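Local coordinates for clavulanic acid biosynthesis oligopeptide binding protein 2 (Streptomyces clavuligerus, PDB 2WOL) that probably binds oligopeptides as a solute-binding protein of the biosynthetic pathway of the beta-lactamase inhibitor clavulanic acid, at residues 330-335 with 369-374; 324-329 with 363-368; 346-351 with 526-531; 336-341 with 399-404. One frame throughout, in Å; residues are numbered along the deposited sequence. Where two conformers were deposited one is given.

Interaction 1: 330-335 with 369-374; sequences DKILLQ and PDLRGD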
loop_
_atom_site.group_PDB
_atom_site.type_symbol
_atom_site.label_atom_id
_atom_site.label_comp_id
_atom_site.label_asym_id
_atom_site.label_seq_id
_atom_site.Cartn_x
_atom_site.Cartn_y
_atom_site.Cartn_z
ATOM N N ASP A 330 -15.703 -22.039 -1.272
ATOM C CA ASP A 330 -17.029 -21.446 -1.146
ATOM C C ASP A 330 -16.828 -19.944 -0.996
ATOM O O ASP A 330 -16.583 -19.451 0.102
ATOM C CB ASP A 330 -17.774 -22.037 0.058
ATOM C CG ASP A 330 -19.200 -21.511 0.197
ATOM O OD1 ASP A 330 -19.504 -20.420 -0.326
ATOM O OD2 ASP A 330 -20.016 -22.199 0.845
ATOM N N LYS A 331 -16.920 -19.227 -2.115
ATOM C CA LYS A 331 -16.591 -17.799 -2.150
ATOM C C LYS A 331 -17.534 -16.961 -1.290
ATOM O O LYS A 331 -17.143 -15.919 -0.761
ATOM C CB LYS A 331 -16.593 -17.272 -3.589
ATOM C CG LYS A 331 -15.619 -17.960 -4.572
ATOM C CD LYS A 331 -14.135 -17.850 -4.180
ATOM C CE LYS A 331 -13.631 -16.408 -4.126
ATOM N NZ LYS A 331 -13.613 -15.718 -5.453
ATOM N N ILE A 332 -18.773 -17.424 -1.166
ATOM C CA ILE A 332 -19.784 -16.749 -0.353
ATOM C C ILE A 332 -19.444 -16.897 1.127
ATOM O O ILE A 332 -19.416 -15.906 1.867
ATOM C CB ILE A 332 -21.208 -17.288 -0.658
ATOM C CG1 ILE A 332 -21.556 -17.115 -2.148
ATOM C CG2 ILE A 332 -22.257 -16.631 0.249
ATOM C CD1 ILE A 332 -21.480 -15.672 -2.672
ATOM N N LEU A 333 -19.157 -18.130 1.546
ATOM C CA LEU A 333 -18.740 -18.421 2.921
ATOM C C LEU A 333 -17.461 -17.666 3.284
ATOM O O LEU A 333 -17.329 -17.133 4.392
ATOM C CB LEU A 333 -18.523 -19.929 3.104
ATOM C CG LEU A 333 -18.234 -20.481 4.503
ATOM C CD1 LEU A 333 -19.488 -20.418 5.376
ATOM C CD2 LEU A 333 -17.690 -21.907 4.432
ATOM N N LEU A 334 -16.525 -17.619 2.340
ATOM C CA LEU A 334 -15.243 -16.954 2.551
ATOM C C LEU A 334 -15.415 -15.442 2.682
ATOM O O LEU A 334 -14.760 -14.809 3.511
ATOM C CB LEU A 334 -14.253 -17.316 1.438
ATOM C CG LEU A 334 -13.704 -18.745 1.545
ATOM C CD1 LEU A 334 -13.278 -19.287 0.190
ATOM C CD2 LEU A 334 -12.552 -18.800 2.535
ATOM N N GLN A 335 -16.310 -14.874 1.877
ATOM C CA GLN A 335 -16.626 -13.453 1.982
ATOM C C GLN A 335 -17.334 -13.144 3.300
ATOM O O GLN A 335 -17.065 -12.116 3.928
ATOM C CB GLN A 335 -17.480 -13.003 0.802
ATOM C CG GLN A 335 -17.827 -11.525 0.840
ATOM C CD GLN A 335 -18.464 -11.054 -0.437
ATOM O OE1 GLN A 335 -19.334 -11.729 -0.990
ATOM N NE2 GLN A 335 -18.038 -9.887 -0.922
ATOM N N PRO A 369 -23.031 -21.994 -10.142
ATOM C CA PRO A 369 -24.036 -20.937 -10.309
ATOM C C PRO A 369 -24.346 -20.124 -9.048
ATOM O O PRO A 369 -24.832 -18.999 -9.156
ATOM C CB PRO A 369 -25.281 -21.702 -10.775
ATOM C CG PRO A 369 -25.083 -23.089 -10.276
ATOM C CD PRO A 369 -23.603 -23.339 -10.341
ATOM N N ASP A 370 -24.068 -20.682 -7.873
ATOM C CA ASP A 370 -24.301 -19.974 -6.614
ATOM C C ASP A 370 -23.006 -19.470 -5.964
ATOM O O ASP A 370 -23.030 -18.916 -4.860
ATOM C CB ASP A 370 -25.118 -20.841 -5.638
ATOM C CG ASP A 370 -24.374 -22.091 -5.180
ATOM O OD1 ASP A 370 -23.251 -22.365 -5.665
ATOM O OD2 ASP A 370 -24.926 -22.809 -4.316
ATOM N N LEU A 371 -21.885 -19.667 -6.660
ATOM C CA LEU A 371 -20.553 -19.241 -6.195
ATOM C C LEU A 371 -20.089 -19.941 -4.909
ATOM O O LEU A 371 -19.211 -19.439 -4.206
ATOM C CB LEU A 371 -20.479 -17.711 -6.032
ATOM C CG LEU A 371 -20.840 -16.842 -7.241
ATOM C CD1 LEU A 371 -20.905 -15.375 -6.845
ATOM C CD2 LEU A 371 -19.854 -17.048 -8.393
ATOM N N ARG A 372 -20.662 -21.106 -4.612
ATOM C CA ARG A 372 -20.345 -21.811 -3.374
ATOM C C ARG A 372 -19.383 -22.991 -3.574
ATOM O O ARG A 372 -19.033 -23.684 -2.615
ATOM C CB ARG A 372 -21.631 -22.257 -2.669
ATOM C CG ARG A 372 -22.392 -21.113 -1.990
ATOM C CD ARG A 372 -23.341 -21.671 -0.939
ATOM N NE ARG A 372 -24.018 -20.630 -0.168
ATOM C CZ ARG A 372 -23.569 -20.118 0.975
ATOM N NH1 ARG A 372 -22.422 -20.541 1.503
ATOM N NH2 ARG A 372 -24.266 -19.176 1.598
ATOM N N GLY A 373 -18.958 -23.199 -4.818
ATOM C CA GLY A 373 -17.991 -24.245 -5.155
ATOM C C GLY A 373 -18.501 -25.182 -6.231
ATOM O O GLY A 373 -19.675 -25.558 -6.226
ATOM N N ASP A 374 -17.621 -25.545 -7.160
ATOM C CA ASP A 374 -17.909 -26.593 -8.134
ATOM C C ASP A 374 -17.200 -27.854 -7.659
ATOM O O ASP A 374 -16.026 -28.079 -7.967
ATOM C CB ASP A 374 -17.449 -26.190 -9.538
ATOM C CG ASP A 374 -17.846 -27.205 -10.602
ATOM O OD1 ASP A 374 -18.180 -28.356 -10.244
ATOM O OD2 ASP A 374 -17.797 -26.849 -11.801
#

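Interaction 2: 324-329 with 363-368; sequences AVQYAA and DLYPTG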
loop_
_atom_site.group_PDB
_atom_site.type_symbol
_atom_site.label_atom_id
_atom_site.label_comp_id
_atom_site.label_asym_id
_atom_site.label_seq_id
_atom_site.Cartn_x
_atom_site.Cartn_y
_atom_site.Cartn_z
ATOM N N ALA A 324 -8.016 -27.994 -7.568
ATOM C CA ALA A 324 -9.062 -28.576 -6.735
ATOM C C ALA A 324 -9.467 -27.603 -5.635
ATOM O O ALA A 324 -10.651 -27.386 -5.396
ATOM C CB ALA A 324 -8.601 -29.895 -6.136
ATOM N N VAL A 325 -8.473 -27.004 -4.987
ATOM C CA VAL A 325 -8.722 -26.033 -3.928
ATOM C C VAL A 325 -9.492 -24.816 -4.462
ATOM O O VAL A 325 -10.445 -24.353 -3.827
ATOM C CB VAL A 325 -7.411 -25.600 -3.237
ATOM C CG1 VAL A 325 -7.652 -24.436 -2.274
ATOM C CG2 VAL A 325 -6.791 -26.785 -2.504
ATOM N N GLN A 326 -9.100 -24.322 -5.635
ATOM C CA GLN A 326 -9.782 -23.175 -6.234
ATOM C C GLN A 326 -11.255 -23.500 -6.508
ATOM O O GLN A 326 -12.134 -22.722 -6.155
ATOM C CB GLN A 326 -9.086 -22.724 -7.518
ATOM C CG GLN A 326 -7.582 -22.447 -7.376
ATOM C CD GLN A 326 -7.204 -20.975 -7.419
ATOM O OE1 GLN A 326 -8.047 -20.092 -7.611
ATOM N NE2 GLN A 326 -5.913 -20.707 -7.273
ATOM N N TYR A 327 -11.521 -24.656 -7.115
ATOM C CA TYR A 327 -12.897 -25.054 -7.428
ATOM C C TYR A 327 -13.756 -25.276 -6.186
ATOM O O TYR A 327 -14.957 -25.002 -6.209
ATOM C CB TYR A 327 -12.916 -26.329 -8.271
ATOM C CG TYR A 327 -12.596 -26.138 -9.734
ATOM C CD1 TYR A 327 -11.506 -26.785 -10.315
ATOM C CD2 TYR A 327 -13.396 -25.335 -10.545
ATOM C CE1 TYR A 327 -11.208 -26.628 -11.657
ATOM C CE2 TYR A 327 -13.107 -25.169 -11.896
ATOM C CZ TYR A 327 -12.011 -25.822 -12.449
ATOM O OH TYR A 327 -11.711 -25.668 -13.787
ATOM N N ALA A 328 -13.146 -25.790 -5.116
ATOM C CA ALA A 328 -13.881 -26.136 -3.894
ATOM C C ALA A 328 -14.023 -24.981 -2.903
ATOM O O ALA A 328 -14.578 -25.151 -1.820
ATOM C CB ALA A 328 -13.252 -27.352 -3.216
ATOM N N ALA A 329 -13.527 -23.808 -3.280
ATOM C CA ALA A 329 -13.660 -22.621 -2.446
ATOM C C ALA A 329 -15.107 -22.139 -2.457
ATOM O O ALA A 329 -15.680 -21.889 -3.517
ATOM C CB ALA A 329 -12.726 -21.516 -2.941
ATOM N N ASP A 363 -11.670 -15.701 -14.920
ATOM C CA ASP A 363 -12.224 -16.652 -13.963
ATOM C C ASP A 363 -11.957 -18.067 -14.461
ATOM O O ASP A 363 -12.829 -18.714 -15.040
ATOM C CB ASP A 363 -13.727 -16.399 -13.761
ATOM C CG ASP A 363 -14.332 -17.252 -12.654
ATOM O OD1 ASP A 363 -13.580 -17.818 -11.828
ATOM O OD2 ASP A 363 -15.577 -17.352 -12.612
ATOM N N LEU A 364 -10.733 -18.535 -14.238
ATOM C CA LEU A 364 -10.313 -19.836 -14.746
ATOM C C LEU A 364 -10.962 -21.002 -14.018
ATOM O O LEU A 364 -11.130 -22.075 -14.604
ATOM C CB LEU A 364 -8.783 -19.976 -14.720
ATOM C CG LEU A 364 -7.979 -19.003 -15.593
ATOM C CD1 LEU A 364 -6.506 -19.397 -15.597
ATOM C CD2 LEU A 364 -8.509 -18.941 -17.031
ATOM N N TYR A 365 -11.328 -20.788 -12.752
ATOM C CA TYR A 365 -11.898 -21.846 -11.917
ATOM C C TYR A 365 -13.245 -21.438 -11.314
ATOM O O TYR A 365 -13.339 -21.190 -10.112
ATOM C CB TYR A 365 -10.893 -22.266 -10.831
ATOM C CG TYR A 365 -9.491 -22.376 -11.378
ATOM C CD1 TYR A 365 -8.500 -21.465 -11.007
ATOM C CD2 TYR A 365 -9.170 -23.363 -12.308
ATOM C CE1 TYR A 365 -7.209 -21.555 -11.528
ATOM C CE2 TYR A 365 -7.896 -23.455 -12.840
ATOM C CZ TYR A 365 -6.918 -22.551 -12.449
ATOM O OH TYR A 365 -5.656 -22.670 -12.987
ATOM N N PRO A 366 -14.300 -21.376 -12.148
ATOM C CA PRO A 366 -15.591 -20.920 -11.627
ATOM C C PRO A 366 -16.130 -21.837 -10.535
ATOM O O PRO A 366 -15.908 -23.053 -10.572
ATOM C CB PRO A 366 -16.514 -20.982 -12.847
ATOM C CG PRO A 366 -15.624 -21.010 -14.024
ATOM C CD PRO A 366 -14.374 -21.706 -13.581
ATOM N N THR A 367 -16.843 -21.247 -9.582
ATOM C CA THR A 367 -17.329 -21.977 -8.414
ATOM C C THR A 367 -18.834 -22.282 -8.466
ATOM O O THR A 367 -19.496 -22.357 -7.428
ATOM C CB THR A 367 -16.986 -21.231 -7.110
ATOM O OG1 THR A 367 -17.520 -19.903 -7.163
ATOM C CG2 THR A 367 -15.473 -21.158 -6.909
ATOM N N GLY A 368 -19.366 -22.467 -9.669
ATOM C CA GLY A 368 -20.767 -22.865 -9.832
ATOM C C GLY A 368 -21.748 -21.704 -9.851
ATOM O O GLY A 368 -21.369 -20.558 -9.598
HETATM O O HOH W 1 -12.220 -20.538 -7.703
HETATM O O HOH W 2 -12.976 -24.248 -15.747
#

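Interaction 3: 346-351 with 526-531; sequences DLTTAL and LVHDKT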
loop_
_atom_site.group_PDB
_atom_site.type_symbol
_atom_site.label_atom_id
_atom_site.label_comp_id
_atom_site.label_asym_id
_atom_site.label_seq_id
_atom_site.Cartn_x
_atom_site.Cartn_y
_atom_site.Cartn_z
ATOM N N ASP A 346 -15.373 -6.775 -1.929
ATOM C CA ASP A 346 -15.869 -7.013 -3.272
ATOM C C ASP A 346 -15.326 -8.330 -3.801
ATOM O O ASP A 346 -14.114 -8.479 -3.964
ATOM C CB ASP A 346 -15.433 -5.873 -4.182
ATOM C CG ASP A 346 -16.451 -5.566 -5.232
ATOM O OD1 ASP A 346 -16.517 -6.303 -6.243
ATOM O OD2 ASP A 346 -17.193 -4.579 -5.038
ATOM N N LEU A 347 -16.217 -9.286 -4.062
ATOM C CA LEU A 347 -15.810 -10.586 -4.593
ATOM C C LEU A 347 -14.948 -10.412 -5.829
ATOM O O LEU A 347 -15.219 -9.556 -6.669
ATOM C CB LEU A 347 -17.027 -11.436 -4.954
ATOM C CG LEU A 347 -17.741 -12.187 -3.837
ATOM C CD1 LEU A 347 -18.983 -12.850 -4.409
ATOM C CD2 LEU A 347 -16.812 -13.226 -3.221
ATOM N N THR A 348 -13.901 -11.222 -5.928
ATOM C CA THR A 348 -13.051 -11.211 -7.105
ATOM C C THR A 348 -12.591 -12.619 -7.461
ATOM O O THR A 348 -12.345 -13.436 -6.572
ATOM C CB THR A 348 -11.838 -10.260 -6.931
ATOM O OG1 THR A 348 -11.093 -10.205 -8.152
ATOM C CG2 THR A 348 -10.923 -10.719 -5.807
ATOM N N THR A 349 -12.489 -12.890 -8.761
ATOM C CA THR A 349 -11.928 -14.146 -9.261
ATOM C C THR A 349 -10.549 -13.928 -9.891
ATOM O O THR A 349 -9.943 -14.861 -10.422
ATOM C CB THR A 349 -12.851 -14.810 -10.295
ATOM O OG1 THR A 349 -12.973 -13.956 -11.437
ATOM C CG2 THR A 349 -14.236 -15.055 -9.702
ATOM N N ALA A 350 -10.063 -12.691 -9.846
ATOM C CA ALA A 350 -8.720 -12.366 -10.323
ATOM C C ALA A 350 -7.989 -11.451 -9.332
ATOM O O ALA A 350 -8.499 -11.164 -8.248
ATOM C CB ALA A 350 -8.782 -11.747 -11.714
ATOM N N LEU A 351 -6.799 -10.998 -9.719
ATOM C CA LEU A 351 -5.880 -10.355 -8.780
ATOM C C LEU A 351 -5.904 -8.825 -8.800
ATOM O O LEU A 351 -6.046 -8.198 -7.751
ATOM C CB LEU A 351 -4.453 -10.879 -8.988
ATOM C CG LEU A 351 -4.291 -12.408 -8.994
ATOM C CD1 LEU A 351 -2.915 -12.808 -9.488
ATOM C CD2 LEU A 351 -4.549 -13.010 -7.618
ATOM N N LEU A 526 -9.854 -13.905 -3.119
ATOM C CA LEU A 526 -11.109 -13.944 -2.367
ATOM C C LEU A 526 -11.928 -12.679 -2.589
ATOM O O LEU A 526 -12.961 -12.710 -3.263
ATOM C CB LEU A 526 -10.855 -14.185 -0.874
ATOM C CG LEU A 526 -10.095 -15.468 -0.513
ATOM C CD1 LEU A 526 -9.891 -15.564 0.988
ATOM C CD2 LEU A 526 -10.820 -16.702 -1.031
ATOM N N VAL A 527 -11.460 -11.571 -2.024
ATOM C CA VAL A 527 -12.133 -10.284 -2.193
ATOM C C VAL A 527 -11.131 -9.156 -2.345
ATOM O O VAL A 527 -10.003 -9.255 -1.857
ATOM C CB VAL A 527 -13.084 -9.942 -0.997
ATOM C CG1 VAL A 527 -14.223 -10.957 -0.880
ATOM C CG2 VAL A 527 -12.315 -9.823 0.323
ATOM N N HIS A 528 -11.547 -8.100 -3.038
ATOM C CA HIS A 528 -10.874 -6.813 -2.930
ATOM C C HIS A 528 -11.510 -6.084 -1.756
ATOM O O HIS A 528 -12.736 -5.885 -1.711
ATOM C CB HIS A 528 -11.004 -5.998 -4.212
ATOM C CG HIS A 528 -10.221 -6.550 -5.360
ATOM N ND1 HIS A 528 -8.854 -6.729 -5.315
ATOM C CD2 HIS A 528 -10.613 -6.953 -6.591
ATOM C CE1 HIS A 528 -8.440 -7.226 -6.467
ATOM N NE2 HIS A 528 -9.487 -7.365 -7.260
ATOM N N ASP A 529 -10.671 -5.708 -0.799
ATOM C CA ASP A 529 -11.133 -5.137 0.460
ATOM C C ASP A 529 -11.812 -3.781 0.276
ATOM O O ASP A 529 -11.477 -3.010 -0.631
ATOM C CB ASP A 529 -10.005 -5.079 1.497
ATOM C CG ASP A 529 -9.716 -6.440 2.119
ATOM O OD1 ASP A 529 -10.678 -7.150 2.496
ATOM O OD2 ASP A 529 -8.528 -6.802 2.234
ATOM N N LYS A 530 -12.798 -3.532 1.130
ATOM C CA LYS A 530 -13.454 -2.238 1.226
ATOM C C LYS A 530 -13.424 -1.799 2.680
ATOM O O LYS A 530 -13.162 -2.602 3.578
ATOM C CB LYS A 530 -14.889 -2.313 0.705
ATOM C CG LYS A 530 -14.968 -2.461 -0.812
ATOM C CD LYS A 530 -16.390 -2.635 -1.322
ATOM C CE LYS A 530 -17.201 -1.349 -1.216
ATOM N NZ LYS A 530 -18.533 -1.495 -1.860
ATOM N N THR A 531 -13.676 -0.519 2.913
ATOM C CA THR A 531 -13.613 0.016 4.261
ATOM C C THR A 531 -14.674 1.095 4.429
ATOM O O THR A 531 -15.199 1.605 3.441
ATOM C CB THR A 531 -12.205 0.581 4.567
ATOM O OG1 THR A 531 -12.046 0.752 5.980
ATOM C CG2 THR A 531 -11.969 1.911 3.853
HETATM O O HOH W 3 -18.808 -4.730 -2.634
#

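Interaction 4: 336-341 with 399-404; sequences DARGGP and RGKFRL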
loop_
_atom_site.group_PDB
_atom_site.type_symbol
_atom_site.label_atom_id
_atom_site.label_comp_id
_atom_site.label_asym_id
_atom_site.label_seq_id
_atom_site.Cartn_x
_atom_site.Cartn_y
_atom_site.Cartn_z
ATOM N N ASP A 336 -18.230 -14.036 3.717
ATOM C CA ASP A 336 -18.932 -13.879 4.991
ATOM C C ASP A 336 -17.951 -13.877 6.161
ATOM O O ASP A 336 -18.132 -13.129 7.124
ATOM C CB ASP A 336 -20.007 -14.955 5.170
ATOM C CG ASP A 336 -21.249 -14.697 4.323
ATOM O OD1 ASP A 336 -21.322 -13.644 3.657
ATOM O OD2 ASP A 336 -22.158 -15.557 4.322
ATOM N N ALA A 337 -16.904 -14.694 6.058
ATOM C CA ALA A 337 -15.840 -14.714 7.059
ATOM C C ALA A 337 -15.081 -13.386 7.079
ATOM O O ALA A 337 -14.504 -13.013 8.101
ATOM C CB ALA A 337 -14.887 -15.874 6.801
ATOM N N ARG A 338 -15.096 -12.687 5.944
ATOM C CA ARG A 338 -14.405 -11.407 5.779
ATOM C C ARG A 338 -15.298 -10.196 6.110
ATOM O O ARG A 338 -14.836 -9.052 6.077
ATOM C CB ARG A 338 -13.841 -11.301 4.347
ATOM C CG ARG A 338 -12.799 -10.203 4.134
ATOM C CD ARG A 338 -11.529 -10.474 4.928
ATOM N NE ARG A 338 -11.018 -9.257 5.553
ATOM C CZ ARG A 338 -9.998 -9.216 6.406
ATOM N NH1 ARG A 338 -9.354 -10.329 6.742
ATOM N NH2 ARG A 338 -9.612 -8.054 6.920
ATOM N N GLY A 339 -16.565 -10.446 6.437
ATOM C CA GLY A 339 -17.491 -9.364 6.798
ATOM C C GLY A 339 -18.827 -9.378 6.073
ATOM O O GLY A 339 -19.689 -8.532 6.333
ATOM N N GLY A 340 -18.995 -10.329 5.155
ATOM C CA GLY A 340 -20.271 -10.529 4.467
ATOM C C GLY A 340 -21.361 -10.922 5.455
ATOM O O GLY A 340 -21.059 -11.298 6.596
ATOM N N PRO A 341 -22.636 -10.881 5.025
ATOM C CA PRO A 341 -23.117 -10.670 3.656
ATOM C C PRO A 341 -23.061 -9.241 3.091
ATOM O O PRO A 341 -23.134 -9.082 1.871
ATOM C CB PRO A 341 -24.574 -11.138 3.731
ATOM C CG PRO A 341 -24.977 -10.865 5.127
ATOM C CD PRO A 341 -23.751 -11.093 5.969
ATOM N N ARG A 399 -4.313 -14.966 14.225
ATOM C CA ARG A 399 -5.507 -14.822 15.060
ATOM C C ARG A 399 -6.365 -13.663 14.555
ATOM O O ARG A 399 -5.838 -12.681 14.028
ATOM C CB ARG A 399 -5.118 -14.578 16.522
ATOM C CG ARG A 399 -4.940 -15.848 17.339
ATOM C CD ARG A 399 -4.129 -15.614 18.611
ATOM N NE ARG A 399 -2.686 -15.567 18.359
ATOM C CZ ARG A 399 -1.869 -16.619 18.413
ATOM N NH1 ARG A 399 -2.336 -17.826 18.703
ATOM N NH2 ARG A 399 -0.572 -16.460 18.170
ATOM N N GLY A 400 -7.682 -13.785 14.707
ATOM C CA GLY A 400 -8.606 -12.719 14.323
ATOM C C GLY A 400 -9.350 -12.988 13.029
ATOM O O GLY A 400 -9.827 -14.101 12.797
ATOM N N LYS A 401 -9.445 -11.963 12.185
ATOM C CA LYS A 401 -10.201 -12.040 10.932
ATOM C C LYS A 401 -9.607 -13.055 9.957
ATOM O O LYS A 401 -10.337 -13.711 9.208
ATOM C CB LYS A 401 -10.293 -10.659 10.272
ATOM C CG LYS A 401 -11.547 -10.446 9.431
ATOM C CD LYS A 401 -12.787 -10.279 10.302
ATOM C CE LYS A 401 -14.039 -10.091 9.460
ATOM N NZ LYS A 401 -15.282 -10.373 10.234
ATOM N N PHE A 402 -8.280 -13.171 9.972
ATOM C CA PHE A 402 -7.570 -14.151 9.153
ATOM C C PHE A 402 -7.936 -15.574 9.565
ATOM O O PHE A 402 -8.015 -16.466 8.715
ATOM C CB PHE A 402 -6.056 -13.947 9.264
ATOM C CG PHE A 402 -5.506 -12.869 8.367
ATOM C CD1 PHE A 402 -6.299 -11.805 7.938
ATOM C CD2 PHE A 402 -4.171 -12.903 7.979
ATOM C CE1 PHE A 402 -5.774 -10.807 7.120
ATOM C CE2 PHE A 402 -3.637 -11.909 7.168
ATOM C CZ PHE A 402 -4.440 -10.861 6.735
ATOM N N ARG A 403 -8.142 -15.781 10.868
ATOM C CA ARG A 403 -8.528 -17.092 11.400
ATOM C C ARG A 403 -9.930 -17.495 10.940
ATOM O O ARG A 403 -10.156 -18.651 10.569
ATOM C CB ARG A 403 -8.420 -17.126 12.934
ATOM C CG ARG A 403 -8.891 -18.431 13.587
ATOM C CD ARG A 403 -8.121 -19.640 13.064
ATOM N NE ARG A 403 -8.774 -20.908 13.392
ATOM C CZ ARG A 403 -8.360 -21.752 14.333
ATOM N NH1 ARG A 403 -7.282 -21.481 15.059
ATOM N NH2 ARG A 403 -9.024 -22.879 14.544
ATOM N N LEU A 404 -10.858 -16.540 10.956
ATOM C CA LEU A 404 -12.209 -16.781 10.447
ATOM C C LEU A 404 -12.180 -17.218 8.985
ATOM O O LEU A 404 -12.899 -18.138 8.594
ATOM C CB LEU A 404 -13.095 -15.540 10.610
ATOM C CG LEU A 404 -13.399 -15.035 12.025
ATOM C CD1 LEU A 404 -14.262 -13.784 11.953
ATOM C CD2 LEU A 404 -14.069 -16.101 12.883
#

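Interaction 1: 330-335 with 369-374
D330 and R372 run side by side, pointing the same way, and meet in a salt bridge: R372 NH1 donates to D330 OD2 over 3.0 Å. The bond reaches the syn lone pair of OD2 and stays close to the guanidinium plane, although the carboxylate and guanidinium planes stand almost perpendicular, 88° apart. With CG of D330 anti to the backbone N (chi1 -177°), the carboxylate swings back over the start of helix 331-337, where OD1 takes the N-H of L333 at 3.0 Å, nearly straight but from above the carboxylate plane. A weak bond from I332 N also ends on OD1, so one oxygen serves the helix and the other the arginine.

I332 crosses R372 at about a right angle and lays CG2 over one guanidinium face, 3.5 Å from R372 NH2. Its CD1 touches CB of L371 at 4.1 Å. Next to this apolar patch, K331 N gives a weak bond to L371 O, while the K331 chain curls away to hydrogen-bond its NZ to T348 O. In the loop, D370 OD1 accepts from R372 N at 3.1 Å, an Asx turn that holds the backbone from which the arginine extends. R372 O is bound in turn by R415. The arrangement is that of a side-chain N-cap, with D330 starting helix 331-337 and a loop arginine bridging to the capping carboxylate.

Interaction 2: 324-329 with 363-368
Aromatic packing joins Y327, in the last turn of helix 319-327, to Y365 in the loop that leads from strand 346-347 to helix 375-384, with no direct hydrogen bond between the segments. The rings form a T-shaped pair, the edge of Y365 directed at the face of Y327, with centroids 5.5 Å apart and planes at 81°. CB of Y365 also lies over that ring in a CH-pi contact, 4.0 Å from the centroid of Y327. At the rim of the Y327 ring, P366 O sits in its plane, 3.4 Å from Y327 CD2.

On its other flank Y365 packs against Q326, whose CB lies 3.8 Å from Y365 CD1. The Q326 chain bends at chi2 (-107°), which brings its amide obliquely against the CD1 side of the Y365 ring, planes 49° apart; the NE2 end is bound by A521 O and L523 O. T367 adds a methyl contact, CG2 to A329 O at 3.5 Å.

One water is 2.7 Å from both Q326 O and Y365 O and probably shares its protons among these and further acceptors; a second joins Y327 OH to L364 O. Y365 OH is hydrogen-bonded to M518 O of helix 503-520 and to R323 NE of helix 319-327. The direct contact is thus apolar and aromatic, with carbonyls at ring edge and methyl, while water meets the Y327 hydroxyl and other carbonyls.

Interaction 3: 346-351 with 526-531
T348 sets its methyl CG2 over one face of the H528 imidazole, a CH-pi contact in which CG2 is 4.0 Å from the centroid of H528 and 19° off the ring normal. It sits at the end of an antiparallel ladder that adds the short strand 346-347 to strand 523-534, on a mixed sheet of the solute-binding fold. On the other side of strand 523-534, L526 and V527 both face H305 of strand 303-309, a classic beta bulge. D346 and H528 form a hydrogen-bonded pair, with D346 N to H528 O and H528 N to D346 O both 2.8 Å. L347 and V527 follow as a non-hydrogen-bonded pair whose side chains diverge, though L347 CD2 and V527 CG1 touch at 4.2 Å. T348 N continues the ladder to L526 O at 3.2 Å.

The side chains of T348 and H528 cross at about a right angle. The methyl reaches the ring because OG1 takes the place anti to the backbone N (chi1 -175°), and that hydroxyl donates to A350 O at 2.8 Å within the loop that follows the strand. At the far end D346 forms a salt bridge with R300. Its carboxylate also approaches K530, but the charged atoms stay apart and are linked through water, which donates to D346 OD2 at 2.9 Å and accepts a weak bond from K530 NZ.

Interaction 4: 336-341 with 399-404
A337 packs closely against L404 where the C-terminal end of helix 331-337 meets the first turn of helix 401-414. Its methyl CB lies 3.5 Å from L404 O and 4.2 Å from L404 CB, and here the two backbones come near, A337 CA and L404 CA 5.4 Å apart. The first helix ends in a Schellman motif at G339, whose N bonds back to D336 O; G400 is the N-cap of the second.

Around this close point the contact is made by long polar chains. K401 bends at chi2 (73°) and reaches across the helix end, placing CE 3.3 Å from A337 O. R338 leaves its backbone pointing away and then folds back through bends at chi2 and chi3, so that its guanidinium covers the lysine stem, with K401 CG over one face. Although both residues are basic, R338 NE and K401 NZ stay 6.4 Å apart; R338 NE also has a weak, long ion pair with D529.

The outer side is looser: L404 is exposed and K401 partly so, without a clear hydrogen bond between the segments. Inward, buried F402 meets H305 and turns its edge to the arginine, F402 CD1 lying 3.6 Å from R338 NH1.

Interactions 1 and 4 share helix 331-337, the first at its N-terminus and the second at its C-terminus, while interaction 2 uses the end of the preceding helix, 319-327. Interactions 1 and 2 touch through the continuous loop 363-374: G373 N probably bonds to T367 O, and D374 N to Y327 O. Interaction 3, the nearest of the four to the chain centre, is sheet pairing by backbone bonds; K331 NZ to T348 O joins it to interaction 1, and V527 packs on R338 of interaction 4. Interactions 1, 2 and 3 are partly buried, the first two relying on a salt bridge and on aromatic packing with waters; interaction 4 is a surface contact without clear hydrogen bonds.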